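Local coordinates for protein 4-hydroxybutyrate CoA-transferase (Porphyromonas gingivalis, PDB 3EH7) that probably transfers coenzyme A between carboxylic acids such as acetate and 4-hydroxybutyrate, at residues L33-D45 with Y179-A191. Sequence-based numbering, arbitrary orientation.
Sequences LSHAAGVPQSCVD and YIVMADYPIYSLA
Gln41, in the first turn of helix 41-49, runs its side chain between the rings of Tyr185 and Tyr188. Its amide lies nearly parallel to the Tyr188 ring (planes 17° apart), with NE2 stacked over the ring centre. Toward Tyr185 the amide is tilted by 36°; Gln41 CB sits over a face, a CH-pi contact 4.0 Å from the Tyr185 ring centroid, and Gln41 CD comes within 3.3 Å of Tyr185 CE1. Tyr185 CG stands between its own backbone N and carbonyl carbon (chi1 61°), which brings the ring against the first turn of the helix, where Tyr185 OH accepts a short but bent 2.8 Å bond from Gln41 N. Glu158 bonds the same hydroxyl through OE2 and Cys43 N through OE1. Val39 CG1 meets the Tyr188 ring at its edge, 4.0 Å from Tyr188 CE2. Farther along, a water links Ser42 OG to Met182 O, and Cys43 SG packs on Val181 CG2 (4.0 Å). Strand 179-183 and strand 30-33, which leads into helix 41-49, belong to one six-stranded parallel sheet. The Gln41 amide, between two rings, has one water bridge from OE1 and one weak NE2 bond to Pro186 O, so its rotation is probably set largely by the rings.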
ATOM      1  N   LEU A  33      17.883  -2.243  19.743  1.00 22.35           N
ATOM      2  CA  LEU A  33      18.003  -3.476  20.527  1.00 22.17           C
ATOM      3  C   LEU A  33      17.413  -4.578  19.733  1.00 21.96           C
ATOM      4  O   LEU A  33      16.473  -4.335  19.006  1.00 21.44           O
ATOM      5  CB  LEU A  33      17.205  -3.390  21.830  1.00 22.18           C
ATOM      6  CG  LEU A  33      17.565  -2.313  22.855  1.00 23.31           C
ATOM      7  CD1 LEU A  33      16.657  -2.461  24.052  1.00 21.48           C
ATOM      8  CD2 LEU A  33      19.006  -2.424  23.263  1.00 21.93           C
ATOM      9  N   SER A  34      17.930  -5.792  19.902  1.00 21.89           N
ATOM     10  CA  SER A  34      17.255  -6.966  19.347  1.00 21.88           C
ATOM     11  C   SER A  34      15.778  -6.960  19.708  1.00 21.24           C
ATOM     12  O   SER A  34      15.399  -6.635  20.836  1.00 21.79           O
ATOM     13  CB  SER A  34      17.874  -8.286  19.837  1.00 21.96           C
ATOM     14  OG  SER A  34      19.143  -8.541  19.301  1.00 22.06           O
ATOM     15  N   HIS A  35      14.958  -7.326  18.734  1.00 21.20           N
ATOM     16  CA  HIS A  35      13.508  -7.264  18.834  1.00 21.76           C
ATOM     17  C   HIS A  35      12.914  -8.341  19.737  1.00 22.34           C
ATOM     18  O   HIS A  35      13.422  -9.453  19.811  1.00 22.23           O
ATOM     19  CB  HIS A  35      12.897  -7.395  17.424  1.00 21.91           C
ATOM     20  CG  HIS A  35      11.413  -7.240  17.384  1.00 22.25           C
ATOM     21  ND1 HIS A  35      10.762  -6.214  18.034  1.00 22.81           N
ATOM     22  CD2 HIS A  35      10.455  -7.938  16.725  1.00 22.00           C
ATOM     23  CE1 HIS A  35       9.460  -6.308  17.809  1.00 24.64           C
ATOM     24  NE2 HIS A  35       9.245  -7.356  17.031  1.00 21.84           N
ATOM     25  N   ALA A  36      11.815  -7.983  20.409  1.00 23.38           N
ATOM     26  CA  ALA A  36      10.910  -8.927  21.079  1.00 22.97           C
ATOM     27  C   ALA A  36      11.627  -9.891  22.032  1.00 22.93           C
ATOM     28  O   ALA A  36      12.212  -9.447  23.035  1.00 23.65           O
ATOM     29  CB  ALA A  36      10.000  -9.678  20.031  1.00 22.76           C
ATOM     30  N   ALA A  37      11.562 -11.191  21.760  1.00 22.94           N
ATOM     31  CA  ALA A  37      12.023 -12.198  22.738  1.00 22.98           C
ATOM     32  C   ALA A  37      13.537 -12.196  22.892  1.00 22.77           C
ATOM     33  O   ALA A  37      14.058 -12.697  23.901  1.00 22.87           O
ATOM     34  CB  ALA A  37      11.534 -13.609  22.369  1.00 22.70           C
ATOM     35  N   GLY A  38      14.228 -11.613  21.917  1.00 21.88           N
ATOM     36  CA  GLY A  38      15.674 -11.573  21.922  1.00 23.03           C
ATOM     37  C   GLY A  38      16.244 -10.304  22.483  1.00 22.27           C
ATOM     38  O   GLY A  38      17.382  -9.997  22.252  1.00 22.37           O
ATOM     39  N   VAL A  39      15.438  -9.540  23.196  1.00 22.68           N
ATOM     40  CA  VAL A  39      15.931  -8.312  23.818  1.00 22.96           C
ATOM     41  C   VAL A  39      17.137  -8.699  24.688  1.00 21.96           C
ATOM     42  O   VAL A  39      17.075  -9.667  25.431  1.00 22.29           O
ATOM     43  CB  VAL A  39      14.819  -7.620  24.663  1.00 22.99           C
ATOM     44  CG1 VAL A  39      15.402  -6.953  25.883  1.00 24.39           C
ATOM     45  CG2 VAL A  39      14.042  -6.594  23.824  1.00 23.90           C
ATOM     46  N   PRO A  40      18.248  -7.976  24.557  1.00 21.53           N
ATOM     47  CA  PRO A  40      19.448  -8.335  25.314  1.00 21.17           C
ATOM     48  C   PRO A  40      19.331  -7.952  26.806  1.00 21.50           C
ATOM     49  O   PRO A  40      19.695  -6.852  27.194  1.00 20.20           O
ATOM     50  CB  PRO A  40      20.538  -7.514  24.610  1.00 21.15           C
ATOM     51  CG  PRO A  40      19.813  -6.324  24.113  1.00 21.01           C
ATOM     52  CD  PRO A  40      18.489  -6.831  23.661  1.00 20.41           C
ATOM     53  N   GLN A  41      18.860  -8.884  27.624  1.00 21.81           N
ATOM     54  CA  GLN A  41      18.485  -8.579  29.000  1.00 22.86           C
ATOM     55  C   GLN A  41      19.610  -8.034  29.877  1.00 23.40           C
ATOM     56  O   GLN A  41      19.351  -7.128  30.672  1.00 24.35           O
ATOM     57  CB  GLN A  41      17.839  -9.800  29.674  1.00 22.93           C
ATOM     58  CG  GLN A  41      16.557 -10.228  29.009  1.00 23.03           C
ATOM     59  CD  GLN A  41      16.041 -11.549  29.526  1.00 24.30           C
ATOM     60  OE1 GLN A  41      16.197 -11.869  30.720  1.00 24.53           O
ATOM     61  NE2 GLN A  41      15.431 -12.340  28.628  1.00 19.68           N
ATOM     62  N   SER A  42      20.833  -8.566  29.765  1.00 23.27           N
ATOM     63  CA  SER A  42      21.953  -8.073  30.602  1.00 23.59           C
ATOM     64  C   SER A  42      22.324  -6.626  30.303  1.00 23.66           C
ATOM     65  O   SER A  42      22.564  -5.827  31.222  1.00 23.59           O
ATOM     66  CB  SER A  42      23.214  -8.918  30.445  1.00 23.41           C
ATOM     67  OG  SER A  42      22.928 -10.257  30.736  1.00 24.38           O
ATOM     68  N   CYS A  43      22.367  -6.277  29.025  1.00 23.58           N
ATOM     69  CA  CYS A  43      22.708  -4.903  28.653  1.00 23.49           C
ATOM     70  C   CYS A  43      21.588  -3.947  29.003  1.00 23.64           C
ATOM     71  O   CYS A  43      21.852  -2.824  29.406  1.00 23.52           O
ATOM     72  CB  CYS A  43      23.078  -4.786  27.184  1.00 23.53           C
ATOM     73  SG  CYS A  43      24.676  -5.568  26.819  1.00 23.02           S
ATOM     74  N   VAL A  44      20.341  -4.389  28.867  1.00 24.25           N
ATOM     75  CA  VAL A  44      19.218  -3.543  29.244  1.00 24.91           C
ATOM     76  C   VAL A  44      19.281  -3.240  30.732  1.00 25.92           C
ATOM     77  O   VAL A  44      19.080  -2.097  31.132  1.00 25.89           O
ATOM     78  CB  VAL A  44      17.847  -4.148  28.875  1.00 24.92           C
ATOM     79  CG1 VAL A  44      16.721  -3.438  29.656  1.00 25.19           C
ATOM     80  CG2 VAL A  44      17.591  -4.006  27.402  1.00 23.96           C
ATOM     81  N   ASP A  45      19.585  -4.244  31.553  1.00 27.61           N
ATOM     82  CA  ASP A  45      19.722  -4.013  32.995  1.00 28.65           C
ATOM     83  C   ASP A  45      20.816  -3.005  33.292  1.00 29.50           C
ATOM     84  O   ASP A  45      20.643  -2.124  34.129  1.00 29.52           O
ATOM     85  CB  ASP A  45      20.061  -5.297  33.743  1.00 29.30           C
ATOM     86  CG  ASP A  45      18.892  -6.237  33.858  1.00 31.11           C
ATOM     87  OD1 ASP A  45      17.791  -5.894  33.389  1.00 35.81           O
ATOM     88  OD2 ASP A  45      19.073  -7.336  34.424  1.00 35.62           O
ATOM     89  N   TYR A 179      32.109  -4.780  21.179  1.00 20.56           N
ATOM     90  CA  TYR A 179      32.174  -5.413  22.488  1.00 20.55           C
ATOM     91  C   TYR A 179      31.323  -6.643  22.543  1.00 20.35           C
ATOM     92  O   TYR A 179      30.313  -6.745  21.849  1.00 20.90           O
ATOM     93  CB  TYR A 179      31.750  -4.452  23.585  1.00 20.66           C
ATOM     94  CG  TYR A 179      32.550  -3.197  23.570  1.00 21.54           C
ATOM     95  CD1 TYR A 179      33.758  -3.111  24.265  1.00 23.38           C
ATOM     96  CD2 TYR A 179      32.117  -2.088  22.841  1.00 21.89           C
ATOM     97  CE1 TYR A 179      34.512  -1.943  24.239  1.00 25.05           C
ATOM     98  CE2 TYR A 179      32.859  -0.925  22.810  1.00 23.55           C
ATOM     99  CZ  TYR A 179      34.045  -0.851  23.504  1.00 24.58           C
ATOM    100  OH  TYR A 179      34.765   0.309  23.470  1.00 28.94           O
ATOM    101  N   ILE A 180      31.785  -7.588  23.347  1.00 20.50           N
ATOM    102  CA  ILE A 180      31.083  -8.842  23.588  1.00 21.02           C
ATOM    103  C   ILE A 180      30.738  -8.952  25.080  1.00 20.24           C
ATOM    104  O   ILE A 180      31.600  -8.840  25.950  1.00 19.81           O
ATOM    105  CB  ILE A 180      31.920 -10.053  23.174  1.00 20.76           C
ATOM    106  CG1 ILE A 180      32.129 -10.061  21.661  1.00 22.05           C
ATOM    107  CG2 ILE A 180      31.229 -11.343  23.595  1.00 21.17           C
ATOM    108  CD1 ILE A 180      33.316 -10.950  21.235  1.00 23.12           C
ATOM    109  N   VAL A 181      29.463  -9.161  25.360  1.00 19.91           N
ATOM    110  CA  VAL A 181      29.012  -9.331  26.720  1.00 19.21           C
ATOM    111  C   VAL A 181      28.502 -10.765  26.885  1.00 19.15           C
ATOM    112  O   VAL A 181      27.519 -11.155  26.238  1.00 19.30           O
ATOM    113  CB  VAL A 181      27.900  -8.309  27.013  1.00 19.54           C
ATOM    114  CG1 VAL A 181      27.276  -8.594  28.378  1.00 18.33           C
ATOM    115  CG2 VAL A 181      28.466  -6.888  26.927  1.00 17.23           C
HETATM  116  N   MSE A 182      29.166 -11.560  27.717  1.00 18.81           N
HETATM  117  CA  MSE A 182      28.730 -12.949  27.885  1.00 19.07           C
HETATM  118  C   MSE A 182      27.482 -13.039  28.781  1.00 18.93           C
HETATM  119  O   MSE A 182      27.303 -12.246  29.710  1.00 18.89           O
HETATM  120  CB  MSE A 182      29.871 -13.846  28.420  1.00 18.96           C
HETATM  121  CG  MSE A 182      31.136 -13.948  27.507  1.00 17.88           C
HETATM  122 SE   MSE A 182      30.758 -14.385  25.665  0.80 15.77          SE
HETATM  123  CE  MSE A 182      29.901 -16.125  26.017  1.00 20.06           C
ATOM    124  N   ALA A 183      26.611 -13.995  28.492  1.00 19.21           N
ATOM    125  CA  ALA A 183      25.415 -14.195  29.312  1.00 19.31           C
ATOM    126  C   ALA A 183      24.931 -15.655  29.328  1.00 19.89           C
ATOM    127  O   ALA A 183      25.340 -16.477  28.509  1.00 19.21           O
ATOM    128  CB  ALA A 183      24.321 -13.276  28.851  1.00 19.28           C
ATOM    129  N   ASP A 184      24.048 -15.962  30.273  1.00 20.78           N
ATOM    130  CA  ASP A 184      23.432 -17.291  30.354  1.00 21.59           C
ATOM    131  C   ASP A 184      22.082 -17.177  31.062  1.00 21.73           C
ATOM    132  O   ASP A 184      21.998 -17.167  32.282  1.00 21.29           O
ATOM    133  CB  ASP A 184      24.376 -18.267  31.074  1.00 21.84           C
ATOM    134  CG  ASP A 184      23.863 -19.715  31.064  1.00 24.06           C
ATOM    135  OD1 ASP A 184      22.890 -20.018  30.335  1.00 26.00           O
ATOM    136  OD2 ASP A 184      24.448 -20.545  31.804  1.00 27.05           O
ATOM    137  N   TYR A 185      21.018 -17.037  30.296  1.00 22.29           N
ATOM    138  CA  TYR A 185      19.724 -16.807  30.912  1.00 22.94           C
ATOM    139  C   TYR A 185      18.662 -17.198  29.919  1.00 23.20           C
ATOM    140  O   TYR A 185      18.895 -17.117  28.722  1.00 22.50           O
ATOM    141  CB  TYR A 185      19.547 -15.343  31.366  1.00 23.08           C
ATOM    142  CG  TYR A 185      19.616 -14.314  30.255  1.00 23.32           C
ATOM    143  CD1 TYR A 185      18.580 -14.189  29.321  1.00 25.88           C
ATOM    144  CD2 TYR A 185      20.711 -13.472  30.128  1.00 23.23           C
ATOM    145  CE1 TYR A 185      18.638 -13.265  28.293  1.00 25.12           C
ATOM    146  CE2 TYR A 185      20.790 -12.546  29.089  1.00 24.00           C
ATOM    147  CZ  TYR A 185      19.752 -12.447  28.167  1.00 25.41           C
ATOM    148  OH  TYR A 185      19.789 -11.522  27.131  1.00 24.64           O
ATOM    149  N   PRO A 186      17.504 -17.644  30.417  1.00 23.69           N
ATOM    150  CA  PRO A 186      16.452 -18.003  29.503  1.00 24.39           C
ATOM    151  C   PRO A 186      15.926 -16.759  28.790  1.00 25.22           C
ATOM    152  O   PRO A 186      15.701 -15.726  29.416  1.00 25.44           O
ATOM    153  CB  PRO A 186      15.387 -18.631  30.414  1.00 24.09           C
ATOM    154  CG  PRO A 186      15.675 -18.078  31.771  1.00 24.52           C
ATOM    155  CD  PRO A 186      17.168 -17.993  31.813  1.00 24.19           C
ATOM    156  N   ILE A 187      15.750 -16.837  27.483  1.00 26.24           N
ATOM    157  CA  ILE A 187      15.242 -15.674  26.760  1.00 27.00           C
ATOM    158  C   ILE A 187      13.759 -15.491  27.122  1.00 27.67           C
ATOM    159  O   ILE A 187      13.175 -16.380  27.733  1.00 27.70           O
ATOM    160  CB  ILE A 187      15.492 -15.784  25.247  1.00 26.98           C
ATOM    161  CG1 ILE A 187      14.650 -16.881  24.607  1.00 26.58           C
ATOM    162  CG2 ILE A 187      16.999 -16.047  24.969  1.00 26.61           C
ATOM    163  CD1 ILE A 187      14.828 -16.925  23.063  1.00 23.88           C
ATOM    164  N   TYR A 188      13.159 -14.352  26.781  1.00 28.78           N
ATOM    165  CA  TYR A 188      11.743 -14.115  27.135  1.00 29.58           C
ATOM    166  C   TYR A 188      10.876 -15.163  26.463  1.00 29.84           C
ATOM    167  O   TYR A 188      11.072 -15.460  25.287  1.00 28.45           O
ATOM    168  CB  TYR A 188      11.265 -12.705  26.750  1.00 29.80           C
ATOM    169  CG  TYR A 188      11.860 -11.614  27.609  1.00 31.90           C
ATOM    170  CD1 TYR A 188      11.745 -11.649  28.993  1.00 35.14           C
ATOM    171  CD2 TYR A 188      12.543 -10.546  27.044  1.00 35.63           C
ATOM    172  CE1 TYR A 188      12.298 -10.649  29.800  1.00 36.58           C
ATOM    173  CE2 TYR A 188      13.103  -9.536  27.845  1.00 36.71           C
ATOM    174  CZ  TYR A 188      12.974  -9.594  29.214  1.00 36.70           C
ATOM    175  OH  TYR A 188      13.525  -8.605  30.004  1.00 39.39           O
ATOM    176  N   SER A 189       9.961 -15.755  27.236  1.00 29.85           N
ATOM    177  CA  SER A 189       9.005 -16.699  26.709  1.00 31.19           C
ATOM    178  C   SER A 189       7.567 -16.238  26.905  1.00 32.02           C
ATOM    179  O   SER A 189       7.274 -15.353  27.695  1.00 32.01           O
ATOM    180  CB  SER A 189       9.198 -18.072  27.328  1.00 31.15           C
ATOM    181  OG  SER A 189       9.011 -18.016  28.714  1.00 32.84           O
ATOM    182  N   LEU A 190       6.681 -16.868  26.163  1.00 33.19           N
ATOM    183  CA  LEU A 190       5.263 -16.599  26.218  1.00 34.25           C
ATOM    184  C   LEU A 190       4.564 -17.870  26.600  1.00 34.96           C
ATOM    185  O   LEU A 190       4.862 -18.942  26.038  1.00 35.32           O
ATOM    186  CB  LEU A 190       4.741 -16.265  24.838  1.00 34.42           C
ATOM    187  CG  LEU A 190       5.000 -14.938  24.182  1.00 35.16           C
ATOM    188  CD1 LEU A 190       4.449 -15.065  22.779  1.00 35.55           C
ATOM    189  CD2 LEU A 190       4.325 -13.816  24.941  1.00 36.27           C
ATOM    190  N   ALA A 191       3.618 -17.746  27.520  1.00 35.49           N
ATOM    191  CA  ALA A 191       2.613 -18.774  27.753  1.00 36.32           C
ATOM    192  C   ALA A 191       1.464 -18.527  26.786  1.00 36.73           C
ATOM    193  O   ALA A 191       1.167 -17.373  26.441  1.00 36.57           O
ATOM    194  CB  ALA A 191       2.098 -18.724  29.205  1.00 35.99           C
TER
HETATM  195  O   HOH W   1      15.896 -14.640  31.743  1.00 34.43           O
HETATM  196  O   HOH W   2      25.184 -11.486  31.443  1.00 27.37           O